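Local coordinates for sister chromatid cohesion protein (Chaetomium thermophilum, PDB 5T8V) that probably acts as a cohesin loader that associates with chromatin, here as the C-terminal HEAT-repeat part of SCC2, at residues T1168-T1173 / E1179-E1184. Residues are numbered along the deposited sequence; the frame is centred on the assembly and turned at random.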
loop_
_atom_site.group_PDB
_atom_site.type_symbol
_atom_site.label_atom_id
_atom_site.label_comp_id
_atom_site.label_asym_id
_atom_site.label_seq_id
_atom_site.Cartn_x
_atom_site.Cartn_y
_atom_site.Cartn_z
ATOM N N THR A 1168 7.579 2.558 -41.128
ATOM C CA THR A 1168 8.899 3.111 -40.839
ATOM C C THR A 1168 8.809 4.273 -39.857
ATOM O O THR A 1168 9.605 4.361 -38.915
ATOM C CB THR A 1168 9.567 3.563 -42.139
ATOM O OG1 THR A 1168 9.565 2.484 -43.081
ATOM C CG2 THR A 1168 10.999 3.995 -41.886
ATOM N N LEU A 1169 7.851 5.176 -40.060
ATOM C CA LEU A 1169 7.711 6.328 -39.181
ATOM C C LEU A 1169 7.249 5.938 -37.785
ATOM O O LEU A 1169 7.438 6.716 -36.844
ATOM C CB LEU A 1169 6.734 7.333 -39.793
ATOM C CG LEU A 1169 7.189 7.974 -41.109
ATOM C CD1 LEU A 1169 6.041 8.710 -41.774
ATOM C CD2 LEU A 1169 8.362 8.920 -40.877
ATOM N N ALA A 1170 6.650 4.755 -37.625
ATOM C CA ALA A 1170 6.234 4.314 -36.298
ATOM C C ALA A 1170 7.420 4.117 -35.365
ATOM O O ALA A 1170 7.242 4.139 -34.142
ATOM C CB ALA A 1170 5.431 3.019 -36.399
ATOM N N THR A 1171 8.621 3.924 -35.909
ATOM C CA THR A 1171 9.826 3.759 -35.108
ATOM C C THR A 1171 10.554 5.077 -34.874
ATOM O O THR A 1171 11.744 5.068 -34.541
ATOM C CB THR A 1171 10.772 2.757 -35.775
ATOM O OG1 THR A 1171 11.291 3.317 -36.988
ATOM C CG2 THR A 1171 10.045 1.456 -36.089
ATOM N N SER A 1172 9.871 6.204 -35.044
ATOM C CA SER A 1172 10.492 7.505 -34.853
ATOM C C SER A 1172 10.523 7.869 -33.373
ATOM O O SER A 1172 9.671 7.444 -32.587
ATOM C CB SER A 1172 9.735 8.576 -35.639
ATOM O OG SER A 1172 10.355 9.841 -35.503
ATOM N N THR A 1173 11.526 8.666 -32.996
ATOM C CA THR A 1173 11.631 9.128 -31.617
ATOM C C THR A 1173 10.685 10.288 -31.333
ATOM O O THR A 1173 10.211 10.431 -30.199
ATOM C CB THR A 1173 13.071 9.537 -31.301
ATOM O OG1 THR A 1173 13.526 10.498 -32.262
ATOM C CG2 THR A 1173 13.988 8.323 -31.323
ATOM N N GLU A 1179 3.258 8.056 -32.852
ATOM C CA GLU A 1179 1.891 7.702 -32.483
ATOM C C GLU A 1179 0.979 7.683 -33.706
ATOM O O GLU A 1179 0.286 6.691 -33.963
ATOM C CB GLU A 1179 1.368 8.679 -31.430
ATOM C CG GLU A 1179 2.109 8.598 -30.102
ATOM C CD GLU A 1179 1.731 9.714 -29.148
ATOM O OE1 GLU A 1179 0.755 10.441 -29.433
ATOM O OE2 GLU A 1179 2.412 9.864 -28.111
ATOM N N LEU A 1180 0.971 8.773 -34.475
ATOM C CA LEU A 1180 0.115 8.849 -35.655
ATOM C C LEU A 1180 0.471 7.759 -36.660
ATOM O O LEU A 1180 -0.405 7.022 -37.137
ATOM C CB LEU A 1180 0.239 10.237 -36.286
ATOM C CG LEU A 1180 -0.671 10.563 -37.471
ATOM C CD1 LEU A 1180 -2.138 10.478 -37.081
ATOM C CD2 LEU A 1180 -0.341 11.946 -38.010
ATOM N N ALA A 1181 1.758 7.638 -36.994
ATOM C CA ALA A 1181 2.181 6.612 -37.942
ATOM C C ALA A 1181 1.817 5.220 -37.443
ATOM O O ALA A 1181 1.470 4.338 -38.237
ATOM C CB ALA A 1181 3.686 6.716 -38.191
ATOM N N PHE A 1182 1.889 5.002 -36.129
ATOM C CA PHE A 1182 1.509 3.708 -35.572
ATOM C C PHE A 1182 0.011 3.468 -35.719
ATOM O O PHE A 1182 -0.422 2.333 -35.949
ATOM C CB PHE A 1182 1.927 3.626 -34.104
ATOM C CG PHE A 1182 1.407 2.410 -33.393
ATOM C CD1 PHE A 1182 1.962 1.162 -33.627
ATOM C CD2 PHE A 1182 0.365 2.513 -32.486
ATOM C CE1 PHE A 1182 1.484 0.042 -32.973
ATOM C CE2 PHE A 1182 -0.116 1.396 -31.829
ATOM C CZ PHE A 1182 0.445 0.160 -32.074
ATOM N N LEU A 1183 -0.797 4.522 -35.583
ATOM C CA LEU A 1183 -2.230 4.385 -35.817
ATOM C C LEU A 1183 -2.515 4.024 -37.268
ATOM O O LEU A 1183 -3.374 3.179 -37.550
ATOM C CB LEU A 1183 -2.952 5.678 -35.438
ATOM C CG LEU A 1183 -3.087 5.980 -33.946
ATOM C CD1 LEU A 1183 -3.581 7.406 -33.743
ATOM C CD2 LEU A 1183 -4.028 4.989 -33.279
ATOM N N GLU A 1184 -1.802 4.652 -38.206
ATOM C CA GLU A 1184 -2.046 4.369 -39.616
ATOM C C GLU A 1184 -1.564 2.976 -39.995
ATOM O O GLU A 1184 -2.192 2.300 -40.817
ATOM C CB GLU A 1184 -1.373 5.428 -40.486
ATOM C CG GLU A 1184 -1.887 6.835 -40.236
ATOM C CD GLU A 1184 -3.396 6.932 -40.360
ATOM O OE1 GLU A 1184 -3.981 6.158 -41.151
ATOM O OE2 GLU A 1184 -3.995 7.775 -39.661
#
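The methyl of Ala1181 overlaps CB of Leu1169 and the backbone N of Ala1170. CB of Ala1181 lies 3.5 Å from CB of Leu1169. It is also 3.6 Å from the backbone N of Ala1170, so one methyl covers the link between these two residues. Ala1170 adds a second small surface. Its CB rests against the backbone of Phe1182, 4.1 Å from the CA of Phe1182, and lies 4.2 Å from the CB of Phe1182. Here the main chains come near, with the CA atoms of Ala1170 and Phe1182 4.8 Å apart.

The larger side chains turn elsewhere. Leu1169 has CG anti to its carbonyl carbon (chi1 -65°), which leaves CB as the atom facing Ala1181. The leucine also touches Val1145 and Tyr1210, and Ala1181 touches Phe1166 of helix 1163-1169 as well. The ring of Phe1182 leads away from the contact and packs on helix 1231-1240.

Leu1169 to Ser1172 form a type I turn. The O of Thr1168 accepts two bonds from Thr1171. The hydroxyl OG1 of Thr1171 gives a bond of 2.8 Å to the O of Thr1168, in the carbonyl plane, and the N of Thr1171 gives one of 3.2 Å. The OG1 bond fixes the rotation of the Thr1171 side chain, and the N bond holds the main chain. Within the turn, the O of Ala1170 accepts a bond from the OG of Ser1178, which ties it to helix 1175-1191.

The contact joins two consecutive helices of this helical-repeat region through a short connection. No hydrogen bond or salt bridge crosses between 1168-1173 and 1179-1184. Their buried meeting therefore rests on apolar contact, and the small Ala1170 side chain is consistent with the close approach of its main chain to Phe1182.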